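Local coordinates for ribonuclease (Chelonia mydas, PDB 2ZPO), which probably cleaves RNA on the 3' side of pyrimidine nucleotides as a secreted endonuclease of the pancreatic ribonuclease family, at residues 11-16 with 46-51; 55-60 with 103-108; 76-81 with 97-102. All coordinates share one frame; numbering follows the deposited sequence.

How the contacts relate
All three contacts bear on the antiparallel sheet of the ribonuclease A fold. Contact 1 joins the loop after helix 3-11 to strand 43-47, neighbour of strand 69-83; contact 3 pairs strand 69-83 with strand 94-108, and contact 2 ties strand 94-108 to the 3-10 segment after helix 51-55. Contacts 1 and 3, centres about 10 Å apart, meet where H48 NE2 is 2.7 Å from T79 OG1; contacts 1 and 2, centres about 14 Å apart, where V47 CG2 is 4.1 Å from I103 CD1; contacts 2 and 3, centres about 17 Å apart, where I57 CD1 is 3.7 Å from F76 CE1. H11, the proton acceptor by similarity, holds a sulfate with H114.

Contact 1 (11-16 with 46-51); sequences HVDYPR and FVHASA. With SO4 (sulfate ion), chain B.
V47 O receives the N-H of D13, with V47 O and D13 N 3.1 Å apart, and a weak second bond from A49 N in its own segment. The same residue's N-H goes to H11 O, with V47 N and H11 O 2.7 Å apart; the two cross-links bracket V12 and make a single beta bridge of V12 with V47, where the chain leaves helix 3-11. H48 ND1 donates to D13 O at 2.9 Å, with the acceptor in the ring plane and the donor in the carbonyl plane, which fixes the rotation of the imidazole.

In one of its two modelled conformers, R16 covers one face of that ring. CG stands anti to the backbone N (chi1 -167°) and the chain runs extended to NE, laying CG 3.6 Å from the H48 ring centroid and only 13° off the ring normal, a CH-pi contact. The guanidinium stands nearly upright to the ring, their planes 81° apart. T79 OG1 is hydrogen-bonded to both H48 NE2 and R16 NH2. With a phenylalanine in place of H48, D13 O would probably lose its in-plane donor and the T79 hydroxyl its imidazole partner. One face of the Y14 ring receives S50 N, offset toward the rim, and Y14 CB is 3.3 Å from A49 O.

H11 turns its ring the other way. ND1 binds T45 O, and NE2 donates to sulfate O1 at 2.9 Å and weakly to O4; H114 ND1 and Y115 N hold the same ion. A general base, as H11 is by similarity, has its backbone pinned to the sheet and its ring oriented through ND1, while NE2 faces an anion probably lying where the RNA phosphate would.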
ATOM      1  N   HIS A  11       2.571   2.220  -2.310  1.00 15.40           N
ATOM      2  CA  HIS A  11       1.282   2.140  -1.577  1.00 15.47           C
ATOM      3  C   HIS A  11       0.165   3.112  -1.960  1.00 15.67           C
ATOM      4  O   HIS A  11      -0.936   3.025  -1.392  1.00 16.91           O
ATOM      5  CB  HIS A  11       1.529   2.236  -0.067  1.00 14.37           C
ATOM      6  CG  HIS A  11       2.410   1.154   0.476  1.00 15.85           C
ATOM      7  ND1 HIS A  11       2.039  -0.179   0.498  1.00 13.73           N
ATOM      8  CD2 HIS A  11       3.662   1.203   0.985  1.00 16.12           C
ATOM      9  CE1 HIS A  11       3.020  -0.899   1.020  1.00 16.04           C
ATOM     10  NE2 HIS A  11       4.014  -0.080   1.333  1.00 16.00           N
ATOM     11  N   VAL A  12       0.417   4.043  -2.873  1.00 15.28           N
ATOM     12  CA  VAL A  12      -0.600   5.034  -3.224  1.00 15.76           C
ATOM     13  C   VAL A  12      -1.001   4.882  -4.706  1.00 17.27           C
ATOM     14  O   VAL A  12      -0.159   5.010  -5.615  1.00 17.42           O
ATOM     15  CB  VAL A  12      -0.154   6.489  -2.882  1.00 15.36           C
ATOM     16  CG1 VAL A  12      -1.227   7.490  -3.310  1.00 15.92           C
ATOM     17  CG2 VAL A  12       0.169   6.632  -1.383  1.00 17.13           C
ATOM     18  N   ASP A  13      -2.280   4.601  -4.943  1.00 17.06           N
ATOM     19  CA  ASP A  13      -2.796   4.513  -6.308  1.00 18.14           C
ATOM     20  C   ASP A  13      -4.103   5.267  -6.343  1.00 19.26           C
ATOM     21  O   ASP A  13      -5.152   4.721  -6.011  1.00 18.35           O
ATOM     22  CB  ASP A  13      -2.990   3.068  -6.738  1.00 17.99           C
ATOM     23  CG  ASP A  13      -3.555   2.951  -8.147  1.00 18.74           C
ATOM     24  OD1 ASP A  13      -3.154   3.774  -9.001  1.00 19.28           O
ATOM     25  OD2 ASP A  13      -4.380   2.042  -8.380  1.00 17.27           O
ATOM     26  N   TYR A  14      -4.016   6.538  -6.723  1.00 20.91           N
ATOM     27  CA  TYR A  14      -5.178   7.403  -6.680  1.00 22.05           C
ATOM     28  C   TYR A  14      -5.183   8.424  -7.832  1.00 23.18           C
ATOM     29  O   TYR A  14      -4.209   9.153  -7.978  1.00 23.77           O
ATOM     30  CB  TYR A  14      -5.227   8.141  -5.335  1.00 21.75           C
ATOM     31  CG  TYR A  14      -6.337   9.154  -5.340  1.00 23.00           C
ATOM     32  CD1 TYR A  14      -7.658   8.758  -5.111  1.00 24.55           C
ATOM     33  CD2 TYR A  14      -6.070  10.491  -5.640  1.00 22.34           C
ATOM     34  CE1 TYR A  14      -8.695   9.682  -5.163  1.00 26.57           C
ATOM     35  CE2 TYR A  14      -7.098  11.420  -5.698  1.00 24.28           C
ATOM     36  CZ  TYR A  14      -8.398  11.001  -5.447  1.00 25.49           C
ATOM     37  OH  TYR A  14      -9.408  11.921  -5.483  1.00 29.98           O
ATOM     38  N   PRO A  15      -6.293   8.485  -8.615  1.00 24.52           N
ATOM     39  CA  PRO A  15      -7.450   7.569  -8.556  1.00 25.17           C
ATOM     40  C   PRO A  15      -7.016   6.137  -8.871  1.00 24.99           C
ATOM     41  O   PRO A  15      -5.939   5.953  -9.467  1.00 26.37           O
ATOM     42  CB  PRO A  15      -8.397   8.090  -9.662  1.00 25.56           C
ATOM     43  CG  PRO A  15      -7.916   9.506  -9.945  1.00 25.86           C
ATOM     44  CD  PRO A  15      -6.461   9.531  -9.648  1.00 25.32           C
ATOM     45  N   ARG A  16      -7.828   5.164  -8.440  1.00 25.20           N
ATOM     46  CA  ARG A  16      -7.520   3.757  -8.660  0.60 24.41           C
ATOM     47  C   ARG A  16      -7.294   3.496 -10.145  1.00 24.76           C
ATOM     48  O   ARG A  16      -8.043   4.002 -11.003  1.00 25.25           O
ATOM     49  CB  ARG A  16      -8.645   2.882  -8.115  0.60 24.68           C
ATOM     50  CG  ARG A  16      -8.258   1.419  -8.016  0.60 24.34           C
ATOM     51  CD  ARG A  16      -9.355   0.597  -7.391  0.60 24.13           C
ATOM     52  NE  ARG A  16      -8.863  -0.723  -7.017  0.60 21.07           N
ATOM     53  CZ  ARG A  16      -8.900  -1.794  -7.802  0.60 19.78           C
ATOM     54  NH1 ARG A  16      -9.432  -1.724  -9.025  0.60 21.35           N
ATOM     55  NH2 ARG A  16      -8.430  -2.943  -7.360  0.60 14.87           N
ATOM     56  N   PHE A  46      -2.355  -1.363  -1.832  1.00 14.30           N
ATOM     57  CA  PHE A  46      -2.468  -0.075  -2.501  1.00 14.31           C
ATOM     58  C   PHE A  46      -3.620   0.655  -1.866  1.00 14.03           C
ATOM     59  O   PHE A  46      -4.713   0.091  -1.702  1.00 14.42           O
ATOM     60  CB  PHE A  46      -2.729  -0.284  -3.995  1.00 15.31           C
ATOM     61  CG  PHE A  46      -1.564  -0.916  -4.717  1.00 16.23           C
ATOM     62  CD1 PHE A  46      -0.461  -0.133  -5.099  1.00 17.44           C
ATOM     63  CD2 PHE A  46      -1.541  -2.297  -4.967  1.00 14.57           C
ATOM     64  CE1 PHE A  46       0.643  -0.724  -5.772  1.00 17.33           C
ATOM     65  CE2 PHE A  46      -0.453  -2.884  -5.645  1.00 17.52           C
ATOM     66  CZ  PHE A  46       0.636  -2.096  -6.038  1.00 17.15           C
ATOM     67  N   VAL A  47      -3.371   1.899  -1.466  1.00 12.73           N
ATOM     68  CA  VAL A  47      -4.411   2.705  -0.831  1.00 13.36           C
ATOM     69  C   VAL A  47      -4.927   3.680  -1.895  1.00 12.96           C
ATOM     70  O   VAL A  47      -4.135   4.391  -2.511  1.00 13.73           O
ATOM     71  CB  VAL A  47      -3.848   3.491   0.390  1.00 13.28           C
ATOM     72  CG1 VAL A  47      -4.952   4.281   1.034  1.00 12.30           C
ATOM     73  CG2 VAL A  47      -3.180   2.543   1.426  1.00 13.63           C
ATOM     74  N   HIS A  48      -6.255   3.744  -2.082  1.00 13.44           N
ATOM     75  CA  HIS A  48      -6.859   4.611  -3.122  1.00 13.71           C
ATOM     76  C   HIS A  48      -7.354   5.908  -2.504  1.00 13.09           C
ATOM     77  O   HIS A  48      -8.557   6.182  -2.403  1.00 13.87           O
ATOM     78  CB  HIS A  48      -7.956   3.860  -3.893  1.00 14.65           C
ATOM     79  CG  HIS A  48      -7.515   2.499  -4.318  1.00 14.61           C
ATOM     80  ND1 HIS A  48      -6.351   2.296  -5.034  1.00 14.13           N
ATOM     81  CD2 HIS A  48      -8.023   1.266  -4.055  1.00 15.42           C
ATOM     82  CE1 HIS A  48      -6.184   0.996  -5.230  1.00 13.64           C
ATOM     83  NE2 HIS A  48      -7.184   0.354  -4.646  1.00 13.31           N
ATOM     84  N   ALA A  49      -6.391   6.704  -2.064  1.00 12.77           N
ATOM     85  CA  ALA A  49      -6.641   8.054  -1.543  1.00 12.01           C
ATOM     86  C   ALA A  49      -5.394   8.849  -1.915  1.00 12.81           C
ATOM     87  O   ALA A  49      -4.344   8.281  -2.208  1.00 12.38           O
ATOM     88  CB  ALA A  49      -6.794   8.022  -0.037  1.00 13.52           C
ATOM     89  N   SER A  50      -5.510  10.164  -1.886  1.00 12.38           N
ATOM     90  CA  SER A  50      -4.366  10.991  -2.257  1.00 13.12           C
ATOM     91  C   SER A  50      -3.226  10.937  -1.240  1.00 13.20           C
ATOM     92  O   SER A  50      -3.395  10.583  -0.064  1.00 12.77           O
ATOM     93  CB  SER A  50      -4.814  12.445  -2.439  1.00 13.20           C
ATOM     94  OG  SER A  50      -5.136  13.045  -1.211  1.00 12.99           O
ATOM     95  N   ALA A  51      -2.039  11.328  -1.709  1.00 14.26           N
ATOM     96  CA  ALA A  51      -0.906  11.430  -0.811  1.00 14.84           C
ATOM     97  C   ALA A  51      -1.217  12.328   0.379  1.00 14.01           C
ATOM     98  O   ALA A  51      -0.853  12.007   1.508  1.00 14.88           O
ATOM     99  CB  ALA A  51       0.339  11.933  -1.589  1.00 15.43           C
TER
HETATM  100  S   SO4 B 120       6.775  -0.936   3.426  1.00 31.24           S
HETATM  101  O1  SO4 B 120       6.537  -1.404   2.063  1.00 31.31           O
HETATM  102  O2  SO4 B 120       7.363  -1.990   4.252  1.00 35.13           O
HETATM  103  O3  SO4 B 120       7.685   0.233   3.448  1.00 32.24           O
HETATM  104  O4  SO4 B 120       5.503  -0.599   4.037  1.00 29.13           O

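Contact 2 (55-60 with 103-108); sequences TTICGP and IRIACD
C58 and C107 both carry SG anti to their own carbonyl carbon (chi1 near -59° in both), and these matching turns bring the two sulfurs to a bond of 2.1 Å between C58 SG and C107 SG. The CB-SG-SG-CB torsion is -79°, a left-handed disulfide. It is one of the three that brace this ribonuclease A fold, and here it staples the 3-10 turn 56-58, which follows helix 51-55, to strand 94-108 of the sheet.

Next to the disulfide three isoleucines meet by apolar contact. I105 places CG1 between its backbone N and carbonyl carbon (chi1 65°), which sends the longer branch at the turn: CD1 lies 3.8 Å from I57 CB and 4.1 Å from C58 SG, so the same methyl touches both the aliphatic core and the sulfur. I57 answers with two branches. CG2 sits 3.8 Å from I105 CG1, whereas CG1 carries CD1 to the I103 side chain, which I57 crosses at about a right angle. F76 and S72 of strand 69-83 also touch I57, and R70 NE binds I57 O, which ties the turn to a second strand. With the covalent link at one end and the isoleucines beside it, the contact ends in a meeting of methyls, I57 CD1 and I103 CD1, 3.8 Å apart.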
ATOM      1  N   THR A  55      -1.053  11.357   4.212  1.00 16.39           N
ATOM      2  CA  THR A  55      -0.117  12.101   5.067  1.00 17.02           C
ATOM      3  C   THR A  55      -0.725  12.688   6.352  1.00 17.07           C
ATOM      4  O   THR A  55      -0.058  12.775   7.404  1.00 18.65           O
ATOM      5  CB  THR A  55       0.641  13.175   4.246  1.00 18.05           C
ATOM      6  OG1 THR A  55       1.356  12.539   3.181  1.00 18.13           O
ATOM      7  CG2 THR A  55       1.580  13.979   5.129  1.00 19.70           C
ATOM      8  N   THR A  56      -2.010  13.032   6.311  1.00 16.39           N
ATOM      9  CA  THR A  56      -2.609  13.610   7.494  0.50 16.48           C
ATOM     10  C   THR A  56      -2.722  12.572   8.615  1.00 15.91           C
ATOM     11  O   THR A  56      -2.899  12.948   9.756  1.00 16.23           O
ATOM     12  CB  THR A  56      -3.960  14.255   7.202  0.50 16.81           C
ATOM     13  OG1 THR A  56      -4.396  14.960   8.365  0.50 16.00           O
ATOM     14  CG2 THR A  56      -4.987  13.209   6.828  0.50 17.15           C
ATOM     15  N   ILE A  57      -2.589  11.292   8.260  1.00 14.92           N
ATOM     16  CA  ILE A  57      -2.615  10.227   9.278  1.00 14.46           C
ATOM     17  C   ILE A  57      -1.476  10.448  10.281  1.00 14.25           C
ATOM     18  O   ILE A  57      -1.608  10.113  11.480  1.00 13.16           O
ATOM     19  CB  ILE A  57      -2.523   8.807   8.636  1.00 13.14           C
ATOM     20  CG1 ILE A  57      -3.752   8.542   7.743  1.00 12.20           C
ATOM     21  CG2 ILE A  57      -2.416   7.717   9.733  1.00 13.07           C
ATOM     22  CD1 ILE A  57      -3.589   7.396   6.827  1.00 10.99           C
ATOM     23  N   CYS A  58      -0.382  11.025   9.779  1.00 14.72           N
ATOM     24  CA  CYS A  58       0.802  11.300  10.618  1.00 16.37           C
ATOM     25  C   CYS A  58       0.568  12.446  11.596  1.00 18.09           C
ATOM     26  O   CYS A  58       1.373  12.665  12.527  1.00 20.07           O
ATOM     27  CB  CYS A  58       2.034  11.564   9.745  1.00 16.39           C
ATOM     28  SG  CYS A  58       2.420  10.198   8.681  1.00 17.19           S
ATOM     29  N   GLY A  59      -0.531  13.170  11.398  1.00 17.70           N
ATOM     30  CA  GLY A  59      -0.881  14.317  12.232  1.00 18.03           C
ATOM     31  C   GLY A  59      -2.358  14.295  12.583  1.00 18.49           C
ATOM     32  O   GLY A  59      -2.859  13.301  13.121  1.00 16.02           O
ATOM     33  N   PRO A  60      -3.077  15.395  12.270  1.00 19.52           N
ATOM     34  CA  PRO A  60      -4.444  15.514  12.772  1.00 19.82           C
ATOM     35  C   PRO A  60      -5.441  14.486  12.213  1.00 18.73           C
ATOM     36  O   PRO A  60      -6.499  14.288  12.817  1.00 18.81           O
ATOM     37  CB  PRO A  60      -4.840  16.950  12.395  1.00 20.11           C
ATOM     38  CG  PRO A  60      -3.948  17.328  11.276  1.00 21.75           C
ATOM     39  CD  PRO A  60      -2.651  16.568  11.482  1.00 21.06           C
ATOM     40  N   ILE A 103      -6.455   2.296   8.290  1.00 11.23           N
ATOM     41  CA  ILE A 103      -5.110   1.745   8.112  1.00 11.73           C
ATOM     42  C   ILE A 103      -4.150   2.221   9.200  1.00 12.19           C
ATOM     43  O   ILE A 103      -4.334   3.301   9.789  1.00 11.96           O
ATOM     44  CB  ILE A 103      -4.501   2.063   6.700  1.00 12.35           C
ATOM     45  CG1 ILE A 103      -4.341   3.575   6.474  1.00 10.70           C
ATOM     46  CG2 ILE A 103      -5.354   1.403   5.602  1.00 11.54           C
ATOM     47  CD1 ILE A 103      -3.579   3.971   5.200  1.00 12.00           C
ATOM     48  N   ARG A 104      -3.101   1.405   9.409  1.00 11.70           N
ATOM     49  CA  ARG A 104      -2.047   1.679  10.387  1.00 11.76           C
ATOM     50  C   ARG A 104      -0.770   1.810   9.585  1.00 12.00           C
ATOM     51  O   ARG A 104      -0.411   0.889   8.829  1.00 11.37           O
ATOM     52  CB  ARG A 104      -1.926   0.520  11.405  1.00 11.68           C
ATOM     53  CG  ARG A 104      -0.803   0.724  12.413  1.00 13.92           C
ATOM     54  CD  ARG A 104      -0.836  -0.290  13.529  1.00 16.70           C
ATOM     55  NE  ARG A 104      -1.988  -0.031  14.388  1.00 15.74           N
ATOM     56  CZ  ARG A 104      -2.369  -0.816  15.381  1.00 21.20           C
ATOM     57  NH1 ARG A 104      -1.668  -1.921  15.646  1.00 20.55           N
ATOM     58  NH2 ARG A 104      -3.440  -0.487  16.092  1.00 22.80           N
ATOM     59  N   ILE A 105      -0.167   2.977   9.659  1.00 12.40           N
ATOM     60  CA  ILE A 105       1.092   3.239   8.943  1.00 12.29           C
ATOM     61  C   ILE A 105       2.203   3.646   9.942  1.00 13.20           C
ATOM     62  O   ILE A 105       1.911   3.961  11.082  1.00 13.33           O
ATOM     63  CB  ILE A 105       0.913   4.320   7.809  1.00 13.03           C
ATOM     64  CG1 ILE A 105       0.542   5.692   8.392  1.00 13.68           C
ATOM     65  CG2 ILE A 105      -0.132   3.845   6.799  1.00 14.35           C
ATOM     66  CD1 ILE A 105       0.486   6.816   7.324  1.00 14.91           C
ATOM     67  N   ALA A 106       3.459   3.596   9.499  1.00 13.21           N
ATOM     68  CA  ALA A 106       4.559   4.172  10.282  1.00 13.77           C
ATOM     69  C   ALA A 106       4.859   5.535   9.724  1.00 14.58           C
ATOM     70  O   ALA A 106       4.987   5.702   8.495  1.00 14.92           O
ATOM     71  CB  ALA A 106       5.802   3.298  10.181  1.00 14.21           C
ATOM     72  N   CYS A 107       4.973   6.511  10.622  1.00 15.32           N
ATOM     73  CA  CYS A 107       5.371   7.861  10.243  1.00 16.55           C
ATOM     74  C   CYS A 107       6.759   8.223  10.781  1.00 17.08           C
ATOM     75  O   CYS A 107       7.248   7.668  11.799  1.00 18.73           O
ATOM     76  CB  CYS A 107       4.339   8.895  10.683  1.00 17.25           C
ATOM     77  SG  CYS A 107       2.651   8.627  10.005  1.00 17.86           S
ATOM     78  N   ASP A 108       7.426   9.116  10.069  1.00 16.21           N
ATOM     79  CA  ASP A 108       8.661   9.716  10.604  1.00 16.93           C
ATOM     80  C   ASP A 108       8.650  11.187  10.266  1.00 16.32           C
ATOM     81  O   ASP A 108       8.535  11.558   9.116  1.00 16.43           O
ATOM     82  CB  ASP A 108       9.893   9.044  10.003  1.00 18.15           C
ATOM     83  CG  ASP A 108      11.213   9.521  10.645  1.00 21.66           C
ATOM     84  OD1 ASP A 108      11.192  10.190  11.699  1.00 28.82           O
ATOM     85  OD2 ASP A 108      12.286   9.204  10.093  1.00 24.73           O
TER

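Contact 3 (76-81 with 97-102); sequences FALTTC and GTSTQR. With SO4 (sulfate ion), chain D.
L78 and Q101 reach across a beta hairpin at about a right angle to each other, with L78 CD1 3.9 Å from Q101 CB. The hairpin is the long antiparallel pair of strands 69-83 and 94-108 in the ribonuclease A fold. The two segments run at 145° to one another, 4.7 Å apart at closest approach of their axes. Alternation sorts the side chains: F76, L78, T80, S99 and Q101 lie on one face, A77, T79, T98 and T100 on the other.

On the first face, L78 has CG anti to the carbonyl carbon (chi1 -53°) and its chain then extended to one methyl, and so CD1 meets Q101 CB; V47, T45 and Y115 also pack on the leucine, making it the buried centre of the contact. S99 OG sits 3.8 Å from L78 CB, and a water bound by S99 OG and T80 OG1 bridges the strands. T80 OG1 also has a weak bond to T45 OG1, a substrate-site residue by similarity, so this end of the hairpin probably borders the pyrimidine pocket.

On the second face T79 and T98 lie side by side, pointing the same way in a non-hydrogen-bonded pair. T79 OG1 is the hydroxyl engaged by H48 NE2 and R16 NH2.

The backbones are joined by paired bonds at F76/Q101, L78/S99 and T80/G97. In the last pair the bond from T80 N to G97 O is well aligned, 2.9 Å long with a C=O...N angle of 165°. Beyond it a sulfate, also bound by T22 OG1, accepts from T98 twice: T98 N reaches O2, and T98 OG1 lies 2.7 Å from sulfate O3.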
ATOM      1  N   PHE A  76     -10.337   3.863   4.159  1.00 14.93           N
ATOM      2  CA  PHE A  76      -9.896   4.089   2.791  1.00 13.91           C
ATOM      3  C   PHE A  76     -10.241   2.906   1.901  1.00 14.06           C
ATOM      4  O   PHE A  76     -10.270   1.788   2.382  1.00 14.22           O
ATOM      5  CB  PHE A  76      -8.367   4.263   2.749  1.00 14.35           C
ATOM      6  CG  PHE A  76      -7.878   5.478   3.480  1.00 13.17           C
ATOM      7  CD1 PHE A  76      -7.341   5.367   4.750  1.00 16.57           C
ATOM      8  CD2 PHE A  76      -8.005   6.753   2.915  1.00 18.37           C
ATOM      9  CE1 PHE A  76      -6.901   6.499   5.441  1.00 17.04           C
ATOM     10  CE2 PHE A  76      -7.568   7.882   3.618  1.00 13.85           C
ATOM     11  CZ  PHE A  76      -6.989   7.744   4.869  1.00 12.89           C
ATOM     12  N   ALA A  77     -10.514   3.178   0.619  1.00 14.39           N
ATOM     13  CA  ALA A  77     -10.571   2.105  -0.379  1.00 13.89           C
ATOM     14  C   ALA A  77      -9.156   1.514  -0.493  1.00 14.14           C
ATOM     15  O   ALA A  77      -8.168   2.245  -0.652  1.00 15.29           O
ATOM     16  CB  ALA A  77     -11.012   2.652  -1.724  1.00 14.81           C
ATOM     17  N   LEU A  78      -9.065   0.188  -0.438  1.00 13.78           N
ATOM     18  CA  LEU A  78      -7.793  -0.553  -0.487  1.00 14.24           C
ATOM     19  C   LEU A  78      -7.854  -1.693  -1.475  1.00 15.25           C
ATOM     20  O   LEU A  78      -8.920  -2.294  -1.669  1.00 14.78           O
ATOM     21  CB  LEU A  78      -7.484  -1.172   0.879  1.00 14.02           C
ATOM     22  CG  LEU A  78      -7.476  -0.290   2.114  1.00 13.83           C
ATOM     23  CD1 LEU A  78      -7.173  -1.132   3.323  1.00 17.30           C
ATOM     24  CD2 LEU A  78      -6.443   0.840   1.985  1.00 14.79           C
ATOM     25  N   THR A  79      -6.720  -1.985  -2.103  1.00 14.54           N
ATOM     26  CA  THR A  79      -6.564  -3.264  -2.794  1.00 15.07           C
ATOM     27  C   THR A  79      -5.333  -3.942  -2.216  1.00 16.04           C
ATOM     28  O   THR A  79      -4.246  -3.333  -2.141  1.00 15.53           O
ATOM     29  CB  THR A  79      -6.382  -3.087  -4.306  1.00 15.88           C
ATOM     30  OG1 THR A  79      -7.486  -2.323  -4.805  1.00 15.01           O
ATOM     31  CG2 THR A  79      -6.335  -4.463  -5.033  1.00 15.16           C
ATOM     32  N   THR A  80      -5.507  -5.199  -1.826  1.00 17.09           N
ATOM     33  CA  THR A  80      -4.436  -5.983  -1.216  1.00 18.27           C
ATOM     34  C   THR A  80      -4.068  -7.104  -2.160  1.00 18.74           C
ATOM     35  O   THR A  80      -4.942  -7.855  -2.607  1.00 19.12           O
ATOM     36  CB  THR A  80      -4.834  -6.497   0.200  1.00 19.15           C
ATOM     37  OG1 THR A  80      -5.294  -5.388   0.986  1.00 21.68           O
ATOM     38  CG2 THR A  80      -3.655  -7.109   0.876  1.00 21.13           C
ATOM     39  N   CYS A  81      -2.774  -7.191  -2.472  1.00 18.26           N
ATOM     40  CA  CYS A  81      -2.237  -8.179  -3.388  1.00 17.92           C
ATOM     41  C   CYS A  81      -1.343  -9.138  -2.615  1.00 18.68           C
ATOM     42  O   CYS A  81      -0.518  -8.698  -1.823  1.00 17.51           O
ATOM     43  CB  CYS A  81      -1.410  -7.483  -4.474  1.00 18.64           C
ATOM     44  SG  CYS A  81      -2.336  -6.224  -5.381  1.00 18.43           S
ATOM     45  N   GLY A  97      -7.707  -8.816  -3.204  1.00 19.95           N
ATOM     46  CA  GLY A  97      -9.041  -8.487  -2.733  1.00 19.07           C
ATOM     47  C   GLY A  97      -9.137  -6.984  -2.566  1.00 18.66           C
ATOM     48  O   GLY A  97      -8.118  -6.299  -2.494  1.00 17.69           O
ATOM     49  N   THR A  98     -10.366  -6.467  -2.496  1.00 17.71           N
ATOM     50  CA  THR A  98     -10.570  -5.061  -2.176  1.00 17.61           C
ATOM     51  C   THR A  98     -11.373  -4.923  -0.881  1.00 17.83           C
ATOM     52  O   THR A  98     -12.096  -5.845  -0.464  1.00 18.12           O
ATOM     53  CB  THR A  98     -11.251  -4.294  -3.328  1.00 17.58           C
ATOM     54  OG1 THR A  98     -12.564  -4.832  -3.584  1.00 18.47           O
ATOM     55  CG2 THR A  98     -10.431  -4.384  -4.609  1.00 18.27           C
ATOM     56  N   SER A  99     -11.226  -3.778  -0.221  1.00 16.73           N
ATOM     57  CA  SER A  99     -11.959  -3.516   1.026  1.00 16.56           C
ATOM     58  C   SER A  99     -12.015  -2.017   1.263  1.00 16.53           C
ATOM     59  O   SER A  99     -11.479  -1.221   0.456  1.00 15.95           O
ATOM     60  CB  SER A  99     -11.277  -4.198   2.213  1.00 17.61           C
ATOM     61  OG  SER A  99      -9.945  -3.719   2.315  1.00 18.30           O
ATOM     62  N   THR A 100     -12.692  -1.629   2.344  1.00 15.12           N
ATOM     63  CA  THR A 100     -12.720  -0.241   2.803  1.00 15.35           C
ATOM     64  C   THR A 100     -12.454  -0.276   4.308  1.00 15.60           C
ATOM     65  O   THR A 100     -13.308  -0.745   5.089  1.00 16.10           O
ATOM     66  CB  THR A 100     -14.068   0.456   2.476  1.00 14.78           C
ATOM     67  OG1 THR A 100     -14.442   0.183   1.112  1.00 15.67           O
ATOM     68  CG2 THR A 100     -13.945   1.961   2.637  1.00 15.42           C
ATOM     69  N   GLN A 101     -11.264   0.186   4.712  1.00 14.58           N
ATOM     70  CA  GLN A 101     -10.760  -0.075   6.059  1.00 14.65           C
ATOM     71  C   GLN A 101      -9.892   1.085   6.507  1.00 13.89           C
ATOM     72  O   GLN A 101      -9.248   1.733   5.665  1.00 13.62           O
ATOM     73  CB  GLN A 101      -9.901  -1.336   6.051  1.00 14.51           C
ATOM     74  CG  GLN A 101     -10.669  -2.636   5.757  1.00 18.17           C
ATOM     75  CD  GLN A 101      -9.790  -3.832   5.964  1.00 21.15           C
ATOM     76  OE1 GLN A 101      -9.623  -4.305   7.094  1.00 26.79           O
ATOM     77  NE2 GLN A 101      -9.169  -4.292   4.897  1.00 21.74           N
ATOM     78  N   ARG A 102      -9.902   1.345   7.819  1.00 13.50           N
ATOM     79  CA  ARG A 102      -8.864   2.215   8.394  1.00 12.31           C
ATOM     80  C   ARG A 102      -7.518   1.506   8.261  1.00 12.53           C
ATOM     81  O   ARG A 102      -7.435   0.276   8.124  1.00 12.69           O
ATOM     82  CB  ARG A 102      -9.157   2.567   9.867  1.00 12.59           C
ATOM     83  CG  ARG A 102     -10.484   3.342  10.056  1.00 16.53           C
ATOM     84  CD  ARG A 102     -10.920   3.399  11.526  1.00 18.94           C
ATOM     85  NE  ARG A 102      -9.916   3.988  12.393  1.00 22.11           N
ATOM     86  CZ  ARG A 102      -9.386   3.426  13.477  1.00 22.65           C
ATOM     87  NH1 ARG A 102      -9.775   2.227  13.895  1.00 24.88           N
ATOM     88  NH2 ARG A 102      -8.481   4.098  14.175  1.00 23.00           N
TER
HETATM   89  S   SO4 D 122     -12.827  -7.938  -5.076  1.00 36.84           S
HETATM   90  O1  SO4 D 122     -11.639  -8.592  -5.641  1.00 34.69           O
HETATM   91  O2  SO4 D 122     -12.807  -7.990  -3.597  1.00 35.37           O
HETATM   92  O3  SO4 D 122     -12.898  -6.571  -5.576  1.00 33.40           O
HETATM   93  O4  SO4 D 122     -14.030  -8.650  -5.536  1.00 36.49           O
HETATM   94  O   HOH W   1      -8.138  -5.082   0.608  1.00 23.80           O